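PDB 5Y6F: flagellar brake protein YcgR from Escherichia coli, which acts as a flagellar brake, slowing the motor and reducing swimming and swarming when it has bound the second messenger cyclic di-GMP. Local coordinates for residues K50-F55 and A99-P104; Y144-G149 and R222-I227; A161-G166 and A186-I191. All coordinates share one frame; numbering follows the deposited sequence.

Contact 1. Residues K50-F55 and A99-P104; sequences KLVLDF and AFITVP
Leu51 and Thr102 pair through two backbone hydrogen bonds, Leu51 N to Thr102 O at 2.6 Å and Thr102 N to Leu51 O at 2.8 Å. Leu53 and Phe100 repeat the pattern, with Leu53 N at 2.8 Å from Phe100 O. Between them Val52 and Ile101 form a non-hydrogen-bonded pair, where Val52 CA lies 3.2 Å from Phe100 O in a CA-H...O contact. This is an antiparallel ladder in the sheet of the PilZN domain, with strand 37-47 flanking 50-54 and strand 90-94 flanking the partner strand. On the face of Leu51 and Leu53, Leu51 lies alongside Thr102 and points the same way, its CB 3.6 Å from Thr102 CG2, while its CD1 branch meets the Pro104 ring. With chi1 at -170° Thr102 turns its methyl to Leu51 and leaves OG1 to hydrogen-bond Gln88 O. On the face of Val52 and Ile101, Val52 CG2 lies 4.1 Å from Ile101 CG1, and Val52 CG1 also touches Ala99 CB at 3.8 Å. Next to Asp54, Phe55 brings its ring over Phe100, with CD1 3.6 Å above the ring centre, the two planes inclined at 32°. Asn62 of helix 59-66 touches both rings, and Leu66 also reaches Phe100.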
loop_
_atom_site.group_PDB
_atom_site.type_symbol
_atom_site.label_atom_id
_atom_site.label_comp_id
_atom_site.label_asym_id
_atom_site.label_seq_id
_atom_site.Cartn_x
_atom_site.Cartn_y
_atom_site.Cartn_z
ATOM N N LYS A 50 -21.030 7.694 -15.416
ATOM C CA LYS A 50 -20.485 6.394 -15.814
ATOM C C LYS A 50 -19.123 6.185 -15.173
ATOM O O LYS A 50 -18.272 7.081 -15.230
ATOM C CB LYS A 50 -20.293 6.279 -17.333
ATOM C CG LYS A 50 -21.488 5.881 -18.202
ATOM C CD LYS A 50 -20.990 5.405 -19.596
ATOM C CE LYS A 50 -22.121 4.946 -20.543
ATOM N NZ LYS A 50 -21.606 4.135 -21.697
ATOM N N LEU A 51 -18.905 4.996 -14.604
ATOM C CA LEU A 51 -17.569 4.454 -14.351
ATOM C C LEU A 51 -17.361 3.291 -15.289
ATOM O O LEU A 51 -18.206 2.388 -15.342
ATOM C CB LEU A 51 -17.404 3.939 -12.922
ATOM C CG LEU A 51 -16.401 4.635 -12.045
ATOM C CD1 LEU A 51 -16.754 6.115 -12.072
ATOM C CD2 LEU A 51 -16.461 4.050 -10.620
ATOM N N VAL A 52 -16.253 3.314 -16.025
ATOM C CA VAL A 52 -15.903 2.244 -16.943
ATOM C C VAL A 52 -14.594 1.643 -16.468
ATOM O O VAL A 52 -13.595 2.361 -16.290
ATOM C CB VAL A 52 -15.801 2.716 -18.397
ATOM C CG1 VAL A 52 -15.361 1.545 -19.262
ATOM C CG2 VAL A 52 -17.156 3.170 -18.860
ATOM N N LEU A 53 -14.608 0.333 -16.251
ATOM C CA LEU A 53 -13.477 -0.391 -15.705
ATOM C C LEU A 53 -13.072 -1.458 -16.694
ATOM O O LEU A 53 -13.920 -2.031 -17.400
ATOM C CB LEU A 53 -13.829 -1.048 -14.377
ATOM C CG LEU A 53 -13.791 -0.275 -13.048
ATOM C CD1 LEU A 53 -14.136 1.177 -13.174
ATOM C CD2 LEU A 53 -14.759 -0.943 -12.124
ATOM N N ASP A 54 -11.776 -1.723 -16.747
ATOM C CA ASP A 54 -11.333 -2.770 -17.634
ATOM C C ASP A 54 -11.841 -4.116 -17.141
ATOM O O ASP A 54 -12.007 -4.337 -15.942
ATOM C CB ASP A 54 -9.818 -2.793 -17.743
ATOM C CG ASP A 54 -9.359 -3.639 -18.902
ATOM O OD1 ASP A 54 -10.211 -3.921 -19.776
ATOM O OD2 ASP A 54 -8.174 -4.023 -18.954
ATOM N N PHE A 55 -12.126 -5.003 -18.088
ATOM C CA PHE A 55 -12.373 -6.403 -17.763
ATOM C C PHE A 55 -11.161 -6.974 -17.040
ATOM O O PHE A 55 -10.065 -6.429 -17.109
ATOM C CB PHE A 55 -12.647 -7.225 -19.027
ATOM C CG PHE A 55 -14.049 -7.681 -19.150
ATOM C CD1 PHE A 55 -15.079 -6.896 -18.673
ATOM C CD2 PHE A 55 -14.350 -8.887 -19.751
ATOM C CE1 PHE A 55 -16.392 -7.317 -18.779
ATOM C CE2 PHE A 55 -15.657 -9.315 -19.867
ATOM C CZ PHE A 55 -16.683 -8.531 -19.383
ATOM N N ALA A 99 -15.608 -4.398 -21.017
ATOM C CA ALA A 99 -15.439 -3.459 -19.928
ATOM C C ALA A 99 -16.627 -3.610 -18.988
ATOM O O ALA A 99 -17.684 -4.095 -19.394
ATOM C CB ALA A 99 -15.353 -2.028 -20.463
ATOM N N PHE A 100 -16.435 -3.228 -17.728
ATOM C CA PHE A 100 -17.517 -3.118 -16.748
ATOM C C PHE A 100 -17.939 -1.661 -16.646
ATOM O O PHE A 100 -17.101 -0.752 -16.692
ATOM C CB PHE A 100 -17.119 -3.568 -15.330
ATOM C CG PHE A 100 -16.519 -4.941 -15.242
ATOM C CD1 PHE A 100 -17.267 -6.065 -15.502
ATOM C CD2 PHE A 100 -15.206 -5.103 -14.843
ATOM C CE1 PHE A 100 -16.698 -7.320 -15.395
ATOM C CE2 PHE A 100 -14.644 -6.358 -14.731
ATOM C CZ PHE A 100 -15.378 -7.458 -15.010
ATOM N N ILE A 101 -19.233 -1.446 -16.470
ATOM C CA ILE A 101 -19.767 -0.112 -16.263
ATOM C C ILE A 101 -20.530 -0.061 -14.934
ATOM O O ILE A 101 -21.083 -1.066 -14.466
ATOM C CB ILE A 101 -20.624 0.298 -17.486
ATOM C CG1 ILE A 101 -20.795 1.819 -17.540
ATOM C CG2 ILE A 101 -21.974 -0.515 -17.602
ATOM C CD1 ILE A 101 -21.339 2.293 -18.906
ATOM N N THR A 102 -20.491 1.101 -14.280
ATOM C CA THR A 102 -21.309 1.291 -13.091
ATOM C C THR A 102 -21.528 2.780 -12.854
ATOM O O THR A 102 -20.778 3.626 -13.350
ATOM C CB THR A 102 -20.676 0.635 -11.851
ATOM O OG1 THR A 102 -21.613 0.645 -10.768
ATOM C CG2 THR A 102 -19.424 1.370 -11.416
ATOM N N VAL A 103 -22.591 3.081 -12.108
ATOM C CA VAL A 103 -22.762 4.413 -11.525
ATOM C C VAL A 103 -21.593 4.688 -10.586
ATOM O O VAL A 103 -21.126 3.761 -9.890
ATOM C CB VAL A 103 -24.107 4.492 -10.771
ATOM C CG1 VAL A 103 -24.239 5.802 -10.015
ATOM C CG2 VAL A 103 -25.252 4.335 -11.730
ATOM N N PRO A 104 -21.057 5.900 -10.526
ATOM C CA PRO A 104 -19.993 6.181 -9.557
ATOM C C PRO A 104 -20.532 6.073 -8.143
ATOM O O PRO A 104 -21.755 6.156 -7.925
ATOM C CB PRO A 104 -19.576 7.622 -9.884
ATOM C CG PRO A 104 -20.056 7.851 -11.291
ATOM C CD PRO A 104 -21.323 7.048 -11.409
#

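Contact 2. Residues Y144-G149 and R222-I227; sequences YDLSLG and RQLQRI. With C2E (9,9'-[(2R,3R,3aS,5S,7aR,9R,10R,10aS,12S,14aR)-3,5,10,12-tetrahydroxy-5,12-dioxidooctahydro-2H,7H-difuro[3,2-d:3',2'-j][1,3,7,9,2,8]tetraoxadiphosphacyclododecine-2,9-diyl]bis(2-amino-1,9-dihydro-6H-purin-6-one)), chain C.
Asp145 OD1, on the strand whose Leu146 faces helix 218-240, takes two hydrogen bonds from one guanine of the cyclic di-GMP of chain C, from N11 at 2.8 Å and N21 at 2.8 Å. One carboxylate oxygen reads the ring N-H and the exocyclic amine together; OD2 has a long, weak ion pair with Arg208. Ser147 OG is hydrogen-bonded to the ribose hydroxyl O2A at 2.9 Å and also accepts from Gly149 N, closing an ST turn; its chi1 of 84° tucks OG back over its own backbone, within range of both partners. While Asp145 and Ser147 serve the nucleotide, Leu146 points toward the helix. Its CD2 meets Ile227 CD1 at 3.7 Å, the two side chains coming tip to tip. Leu148, just past the strand, crosses Leu224 with its CD1 3.9 Å from Leu224 CB, and Leu224 CD1 touches the Leu148 carbonyl oxygen at 3.7 Å. Phe184 and Phe213 of the barrel strands also contact Leu224. Tyr144 and Asp145 form a classic beta bulge opposite Gly152. Asp145 and Ser147 belong to the (D/N)xSxxG motif, which with RxxxR (Arg114 and Arg118) marks the cyclic di-GMP site of PilZ domains, on a beta barrel flanked by a C-terminal helix.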
loop_
_atom_site.group_PDB
_atom_site.type_symbol
_atom_site.label_atom_id
_atom_site.label_comp_id
_atom_site.label_asym_id
_atom_site.label_seq_id
_atom_site.Cartn_x
_atom_site.Cartn_y
_atom_site.Cartn_z
ATOM N N TYR A 144 12.668 -3.249 3.630
ATOM C CA TYR A 144 11.922 -2.782 2.465
ATOM C C TYR A 144 11.752 -1.271 2.442
ATOM O O TYR A 144 12.032 -0.642 1.421
ATOM C CB TYR A 144 10.533 -3.439 2.421
ATOM C CG TYR A 144 9.633 -2.956 1.278
ATOM C CD1 TYR A 144 9.834 -3.391 -0.033
ATOM C CD2 TYR A 144 8.584 -2.089 1.518
ATOM C CE1 TYR A 144 9.024 -2.965 -1.062
ATOM C CE2 TYR A 144 7.763 -1.648 0.493
ATOM C CZ TYR A 144 7.981 -2.091 -0.797
ATOM O OH TYR A 144 7.159 -1.653 -1.816
ATOM N N ASP A 145 11.259 -0.672 3.530
ATOM C CA ASP A 145 11.212 0.781 3.613
ATOM C C ASP A 145 11.364 1.200 5.070
ATOM O O ASP A 145 11.372 0.367 5.988
ATOM C CB ASP A 145 9.942 1.336 2.948
ATOM C CG ASP A 145 8.657 1.001 3.709
ATOM O OD1 ASP A 145 8.701 0.591 4.892
ATOM O OD2 ASP A 145 7.578 1.171 3.104
ATOM N N LEU A 146 11.495 2.510 5.273
ATOM C CA LEU A 146 11.941 3.049 6.546
ATOM C C LEU A 146 11.278 4.390 6.750
ATOM O O LEU A 146 11.206 5.194 5.828
ATOM C CB LEU A 146 13.459 3.242 6.567
ATOM C CG LEU A 146 14.033 3.716 7.882
ATOM C CD1 LEU A 146 13.727 2.673 8.928
ATOM C CD2 LEU A 146 15.542 3.956 7.765
ATOM N N SER A 147 10.805 4.616 7.963
ATOM C CA SER A 147 10.225 5.872 8.369
ATOM C C SER A 147 10.688 6.124 9.794
ATOM O O SER A 147 11.258 5.248 10.439
ATOM C CB SER A 147 8.705 5.847 8.299
ATOM O OG SER A 147 8.122 5.291 9.464
ATOM N N LEU A 148 10.410 7.327 10.292
ATOM C CA LEU A 148 10.787 7.654 11.665
ATOM C C LEU A 148 10.145 6.730 12.696
ATOM O O LEU A 148 10.680 6.575 13.778
ATOM C CB LEU A 148 10.388 9.094 11.959
ATOM C CG LEU A 148 11.152 9.886 12.988
ATOM C CD1 LEU A 148 12.565 9.950 12.512
ATOM C CD2 LEU A 148 10.534 11.263 13.049
ATOM N N GLY A 149 9.012 6.120 12.396
ATOM C CA GLY A 149 8.327 5.352 13.408
ATOM C C GLY A 149 8.338 3.855 13.196
ATOM O O GLY A 149 7.734 3.115 13.990
ATOM N N ARG A 222 16.844 11.237 16.116
ATOM C CA ARG A 222 17.702 12.099 15.296
ATOM C C ARG A 222 18.576 11.288 14.331
ATOM O O ARG A 222 18.838 11.714 13.192
ATOM C CB ARG A 222 18.583 12.957 16.218
ATOM C CG ARG A 222 17.889 13.330 17.537
ATOM C CD ARG A 222 18.611 14.422 18.331
ATOM N NE ARG A 222 19.238 13.934 19.567
ATOM C CZ ARG A 222 20.522 13.591 19.654
ATOM N NH1 ARG A 222 21.285 13.684 18.573
ATOM N NH2 ARG A 222 21.042 13.151 20.797
ATOM N N GLN A 223 19.083 10.147 14.801
ATOM C CA GLN A 223 19.766 9.183 13.944
ATOM C C GLN A 223 18.874 8.754 12.782
ATOM O O GLN A 223 19.288 8.793 11.611
ATOM C CB GLN A 223 20.183 7.994 14.816
ATOM C CG GLN A 223 20.692 6.733 14.145
ATOM C CD GLN A 223 21.344 5.755 15.160
ATOM O OE1 GLN A 223 22.312 6.105 15.842
ATOM N NE2 GLN A 223 20.801 4.538 15.262
ATOM N N LEU A 224 17.630 8.365 13.084
ATOM C CA LEU A 224 16.729 7.901 12.031
ATOM C C LEU A 224 16.421 9.031 11.066
ATOM O O LEU A 224 16.488 8.860 9.844
ATOM C CB LEU A 224 15.444 7.349 12.653
ATOM C CG LEU A 224 15.473 5.929 13.223
ATOM C CD1 LEU A 224 14.252 5.621 14.099
ATOM C CD2 LEU A 224 15.582 4.942 12.079
ATOM N N GLN A 225 16.095 10.208 11.603
ATOM C CA GLN A 225 15.945 11.405 10.782
ATOM C C GLN A 225 17.118 11.589 9.826
ATOM O O GLN A 225 16.924 11.854 8.632
ATOM C CB GLN A 225 15.844 12.619 11.687
ATOM C CG GLN A 225 14.901 13.677 11.287
ATOM C CD GLN A 225 13.978 13.995 12.436
ATOM O OE1 GLN A 225 14.328 13.783 13.606
ATOM N NE2 GLN A 225 12.777 14.464 12.120
ATOM N N ARG A 226 18.357 11.481 10.346
ATOM C CA ARG A 226 19.528 11.774 9.521
ATOM C C ARG A 226 19.700 10.761 8.399
ATOM O O ARG A 226 20.014 11.131 7.253
ATOM C CB ARG A 226 20.794 11.830 10.375
ATOM C CG ARG A 226 20.872 13.151 11.136
ATOM C CD ARG A 226 22.150 13.338 11.874
ATOM N NE ARG A 226 22.396 14.722 12.257
ATOM C CZ ARG A 226 22.614 15.137 13.515
ATOM N NH1 ARG A 226 22.554 14.263 14.522
ATOM N NH2 ARG A 226 22.897 16.426 13.775
ATOM N N ILE A 227 19.528 9.480 8.713
ATOM C CA ILE A 227 19.700 8.441 7.706
ATOM C C ILE A 227 18.638 8.598 6.624
ATOM O O ILE A 227 18.934 8.618 5.419
ATOM C CB ILE A 227 19.658 7.058 8.378
ATOM C CG1 ILE A 227 19.921 5.972 7.374
ATOM C CG2 ILE A 227 18.268 6.771 8.865
ATOM C CD1 ILE A 227 18.633 5.629 6.658
HETATM P P1 C2E C . 2.304 6.304 10.496
HETATM O O2P C2E C . 3.075 6.136 9.101
HETATM O O1P C2E C . 2.215 7.729 10.859
HETATM O "O5'" C2E C . 0.890 5.590 10.376
HETATM C "C5'" C2E C . -0.028 5.940 11.402
HETATM C "C4'" C2E C . -1.122 4.895 11.597
HETATM O "O4'" C2E C . -1.936 4.804 10.435
HETATM C "C3'" C2E C . -0.546 3.482 11.794
HETATM O "O3'" C2E C . -0.340 3.184 13.167
HETATM C "C2'" C2E C . -1.656 2.589 11.250
HETATM O "O2'" C2E C . -2.703 2.552 12.198
HETATM C "C1'" C2E C . -2.188 3.435 10.077
HETATM N N9 C2E C . -1.575 3.121 8.789
HETATM C C8 C2E C . -0.631 3.865 8.143
HETATM N N7 C2E C . -0.329 3.295 7.010
HETATM C C5 C2E C . -1.071 2.144 6.878
HETATM C C6 C2E C . -1.186 1.127 5.903
HETATM O O6 C2E C . -0.568 1.091 4.846
HETATM N N1 C2E C . -2.049 0.144 6.144
HETATM C C2 C2E C . -2.760 0.095 7.281
HETATM N N2 C2E C . -3.580 -0.966 7.438
HETATM N N3 C2E C . -2.670 1.004 8.197
HETATM C C4 C2E C . -1.862 2.040 8.018
HETATM P P11 C2E C . 0.627 1.936 13.600
HETATM O O21 C2E C . 0.156 0.703 12.721
HETATM O O11 C2E C . 0.533 1.797 15.069
HETATM O O5A C2E C . 2.133 2.267 13.117
HETATM C C5A C2E C . 2.817 3.350 13.749
HETATM C C4A C2E C . 4.035 3.694 12.895
HETATM O O4A C2E C . 4.734 2.510 12.540
HETATM C C3A C2E C . 3.623 4.262 11.520
HETATM O O3A C2E C . 3.159 5.594 11.666
HETATM C C2A C2E C . 4.946 4.190 10.769
HETATM O O2A C2E C . 5.719 5.305 11.138
HETATM C C1A C2E C . 5.526 2.880 11.394
HETATM N N91 C2E C . 5.316 1.794 10.491
HETATM C C81 C2E C . 4.372 0.812 10.632
HETATM N N71 C2E C . 4.442 -0.020 9.615
HETATM C C51 C2E C . 5.469 0.413 8.815
HETATM C C61 C2E C . 5.962 -0.043 7.632
HETATM O O61 C2E C . 5.498 -1.043 7.093
HETATM N N11 C2E C . 6.933 0.667 7.086
HETATM C C21 C2E C . 7.432 1.765 7.673
HETATM N N21 C2E C . 8.461 2.427 7.054
HETATM N N31 C2E C . 6.971 2.212 8.782
HETATM C C41 C2E C . 6.001 1.567 9.345
#

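Contact 3. Residues A161-G166 and A186-I191; sequences AELQEG and AQLISI. With C2E (9,9'-[(2R,3R,3aS,5S,7aR,9R,10R,10aS,12S,14aR)-3,5,10,12-tetrahydroxy-5,12-dioxidooctahydro-2H,7H-difuro[3,2-d:3',2'-j][1,3,7,9,2,8]tetraoxadiphosphacyclododecine-2,9-diyl]bis(2-amino-1,9-dihydro-6H-purin-6-one)), chain D.
Glu165 turns its CG anti to the carbonyl carbon (chi1 -63°) and runs extended from there, which carries the carboxylate alongside strand 181-193 to the backbone of Ile191. Ile191 N donates to Glu165 OE1 at 2.9 Å in a nearly straight bond (172° at the hydrogen), meeting the oxygen on its anti side. Gln187, likewise extended, brings NE2 to 3.0 Å from Gly166 O, approaching from above the carbonyl plane, while its OE1 is held by Arg212. Gly166 N completes the set with a bond of 3.0 Å to Leu188 O. The loop between strands 150-154 and 172-175 is fastened to a barrel strand of the PilZ domain, where Ile189 and Ser190 form a classic beta bulge opposite Ser210. Gly166 has a positive phi (93°), a conformation suited to glycine. The bulge residues serve cyclic di-GMP: Ser190 OG is hydrogen-bonded to the ribose O2' of the chain D molecule at 2.9 Å, and Ile189 CD1 rests 3.5 Å from its guanine N1. Away from the ligand, Leu188 and Ile191 point toward the loop. Leu188 CD2 packs on Leu163 CB at 3.8 Å and Ile191 CD1 reaches the Leu163 carbonyl, while Leu139 of strand 138-147 touches Leu163.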
loop_
_atom_site.group_PDB
_atom_site.type_symbol
_atom_site.label_atom_id
_atom_site.label_comp_id
_atom_site.label_asym_id
_atom_site.label_seq_id
_atom_site.Cartn_x
_atom_site.Cartn_y
_atom_site.Cartn_z
ATOM N N ALA A 161 8.034 -19.194 7.985
ATOM C CA ALA A 161 8.081 -18.840 9.396
ATOM C C ALA A 161 6.683 -18.505 9.921
ATOM O O ALA A 161 5.863 -17.928 9.197
ATOM C CB ALA A 161 9.025 -17.671 9.608
ATOM N N GLU A 162 6.423 -18.852 11.192
ATOM C CA GLU A 162 5.103 -18.708 11.818
ATOM C C GLU A 162 5.125 -17.629 12.909
ATOM O O GLU A 162 5.651 -17.815 14.012
ATOM C CB GLU A 162 4.627 -20.038 12.381
ATOM C CG GLU A 162 5.255 -20.355 13.698
ATOM C CD GLU A 162 6.775 -20.347 13.633
ATOM O OE1 GLU A 162 7.364 -21.398 13.297
ATOM O OE2 GLU A 162 7.378 -19.288 13.910
ATOM N N LEU A 163 4.515 -16.509 12.613
ATOM C CA LEU A 163 4.469 -15.415 13.557
ATOM C C LEU A 163 3.045 -14.906 13.613
ATOM O O LEU A 163 2.173 -15.324 12.847
ATOM C CB LEU A 163 5.430 -14.277 13.173
ATOM C CG LEU A 163 6.738 -14.678 12.502
ATOM C CD1 LEU A 163 6.466 -14.879 11.021
ATOM C CD2 LEU A 163 7.782 -13.612 12.720
ATOM N N GLN A 164 2.820 -13.979 14.525
ATOM C CA GLN A 164 1.478 -13.505 14.790
ATOM C C GLN A 164 1.553 -12.013 14.997
ATOM O O GLN A 164 2.450 -11.518 15.693
ATOM C CB GLN A 164 0.878 -14.195 16.029
ATOM C CG GLN A 164 -0.616 -14.430 15.960
ATOM C CD GLN A 164 -1.009 -15.357 14.820
ATOM O OE1 GLN A 164 -0.351 -16.368 14.554
ATOM N NE2 GLN A 164 -2.091 -15.008 14.133
ATOM N N GLU A 165 0.621 -11.305 14.375
ATOM C CA GLU A 165 0.504 -9.895 14.644
ATOM C C GLU A 165 0.289 -9.699 16.135
ATOM O O GLU A 165 -0.278 -10.558 16.816
ATOM C CB GLU A 165 -0.630 -9.302 13.819
ATOM C CG GLU A 165 -0.373 -9.411 12.300
ATOM C CD GLU A 165 -1.557 -8.930 11.495
ATOM O OE1 GLU A 165 -1.465 -8.802 10.253
ATOM O OE2 GLU A 165 -2.599 -8.679 12.119
ATOM N N GLY A 166 0.787 -8.567 16.638
ATOM C CA GLY A 166 0.935 -8.309 18.046
ATOM C C GLY A 166 2.287 -8.677 18.621
ATOM O O GLY A 166 2.649 -8.153 19.683
ATOM N N ALA A 186 10.769 -3.195 18.429
ATOM C CA ALA A 186 9.720 -3.088 17.424
ATOM C C ALA A 186 8.601 -4.100 17.680
ATOM O O ALA A 186 8.832 -5.175 18.254
ATOM C CB ALA A 186 10.310 -3.284 16.027
ATOM N N GLN A 187 7.378 -3.759 17.247
ATOM C CA GLN A 187 6.230 -4.667 17.340
ATOM C C GLN A 187 5.720 -5.060 15.955
ATOM O O GLN A 187 5.439 -4.193 15.115
ATOM C CB GLN A 187 5.084 -4.051 18.152
ATOM C CG GLN A 187 3.926 -5.035 18.367
ATOM C CD GLN A 187 2.761 -4.434 19.133
ATOM O OE1 GLN A 187 2.675 -3.216 19.313
ATOM N NE2 GLN A 187 1.849 -5.291 19.584
ATOM N N LEU A 188 5.599 -6.361 15.719
ATOM C CA LEU A 188 5.092 -6.875 14.451
ATOM C C LEU A 188 3.626 -6.489 14.359
ATOM O O LEU A 188 2.780 -7.054 15.050
ATOM C CB LEU A 188 5.274 -8.387 14.380
ATOM C CG LEU A 188 4.550 -9.034 13.196
ATOM C CD1 LEU A 188 5.045 -8.375 11.909
ATOM C CD2 LEU A 188 4.717 -10.560 13.139
ATOM N N ILE A 189 3.305 -5.486 13.557
ATOM C CA ILE A 189 1.935 -4.993 13.564
ATOM C C ILE A 189 1.123 -5.507 12.387
ATOM O O ILE A 189 -0.114 -5.491 12.457
ATOM C CB ILE A 189 1.871 -3.456 13.598
ATOM C CG1 ILE A 189 2.529 -2.880 12.343
ATOM C CG2 ILE A 189 2.496 -2.923 14.882
ATOM C CD1 ILE A 189 2.665 -1.394 12.373
ATOM N N SER A 190 1.763 -5.956 11.314
ATOM C CA SER A 190 0.978 -6.449 10.191
ATOM C C SER A 190 1.793 -7.471 9.430
ATOM O O SER A 190 3.001 -7.293 9.230
ATOM C CB SER A 190 0.527 -5.318 9.253
ATOM O OG SER A 190 -0.461 -5.827 8.379
ATOM N N ILE A 191 1.139 -8.566 9.060
ATOM C CA ILE A 191 1.715 -9.556 8.162
ATOM C C ILE A 191 0.843 -9.588 6.918
ATOM O O ILE A 191 -0.366 -9.823 7.008
ATOM C CB ILE A 191 1.804 -10.943 8.808
ATOM C CG1 ILE A 191 2.779 -10.920 9.988
ATOM C CG2 ILE A 191 2.194 -11.962 7.759
ATOM C CD1 ILE A 191 2.601 -12.106 10.950
HETATM P P1 C2E D . 2.130 -0.624 1.566
HETATM O O2P C2E D . 2.715 0.803 1.994
HETATM O O1P C2E D . 3.137 -1.394 0.784
HETATM O "O5'" C2E D . 1.655 -1.431 2.870
HETATM C "C5'" C2E D . 1.344 -2.842 2.650
HETATM C "C4'" C2E D . 0.726 -3.485 3.861
HETATM O "O4'" C2E D . 1.615 -3.338 4.962
HETATM C "C3'" C2E D . -0.528 -2.727 4.255
HETATM O "O3'" C2E D . -1.655 -3.212 3.559
HETATM C "C2'" C2E D . -0.625 -3.112 5.724
HETATM O "O2'" C2E D . -1.078 -4.437 5.917
HETATM C "C1'" C2E D . 0.843 -3.072 6.111
HETATM N N9 C2E D . 1.203 -1.748 6.611
HETATM C C8 C2E D . 1.977 -0.808 6.017
HETATM N N7 C2E D . 2.097 0.207 6.817
HETATM C C5 C2E D . 1.408 -0.033 7.942
HETATM C C6 C2E D . 1.177 0.688 9.115
HETATM O O6 C2E D . 1.657 1.792 9.274
HETATM N N1 C2E D . 0.432 0.111 10.063
HETATM C C2 C2E D . -0.103 -1.125 9.876
HETATM N N2 C2E D . -0.897 -1.676 10.847
HETATM N N3 C2E D . 0.100 -1.793 8.769
HETATM C C4 C2E D . 0.842 -1.288 7.816
HETATM P P11 C2E D . -2.994 -2.383 3.407
HETATM O O21 C2E D . -3.464 -1.713 4.793
HETATM O O11 C2E D . -4.003 -3.130 2.652
HETATM O O5A C2E D . -2.558 -1.180 2.449
HETATM C C5A C2E D . -2.251 -1.476 1.115
HETATM C C4A C2E D . -1.570 -0.271 0.427
HETATM O O4A C2E D . -2.394 0.897 0.456
HETATM C C3A C2E D . -0.322 0.127 1.175
HETATM O O3A C2E D . 0.810 -0.576 0.672
HETATM C C2A C2E D . -0.196 1.614 0.775
HETATM O O2A C2E D . 0.076 1.786 -0.614
HETATM C C1A C2E D . -1.630 2.057 0.801
HETATM N N91 C2E D . -2.080 2.699 2.037
HETATM C C81 C2E D . -2.932 2.234 2.983
HETATM N N71 C2E D . -3.138 3.133 3.862
HETATM C C51 C2E D . -2.418 4.240 3.554
HETATM C C61 C2E D . -2.281 5.501 4.142
HETATM O O61 C2E D . -2.905 5.721 5.163
HETATM N N11 C2E D . -1.434 6.402 3.564
HETATM C C21 C2E D . -0.796 6.082 2.387
HETATM N N21 C2E D . -0.002 7.039 1.788
HETATM N N31 C2E D . -0.965 4.902 1.786
HETATM C C41 C2E D . -1.740 3.986 2.364
#

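How the contacts relate
The three contacts sample both domains of a two-domain receptor. Contact 1 comes first along the chain and lies in the PilZN domain, about 41 Å between centres from contact 2 and about 38 Å from contact 3, on the opposite side of the chain's centre. Contacts 2 and 3 both belong to the PilZ domain and reach the same antiparallel sheet; their centres are about 20 Å apart and their nearest atoms about 7 Å. In sequence, contact 3 falls between the two segments of contact 2. Strands 138-147 and 181-193, one in each, supply residues that touch bound cyclic di-GMP. Contact 1 belongs to the domain involved in FliG binding, which also helps line a cyclic di-GMP pocket.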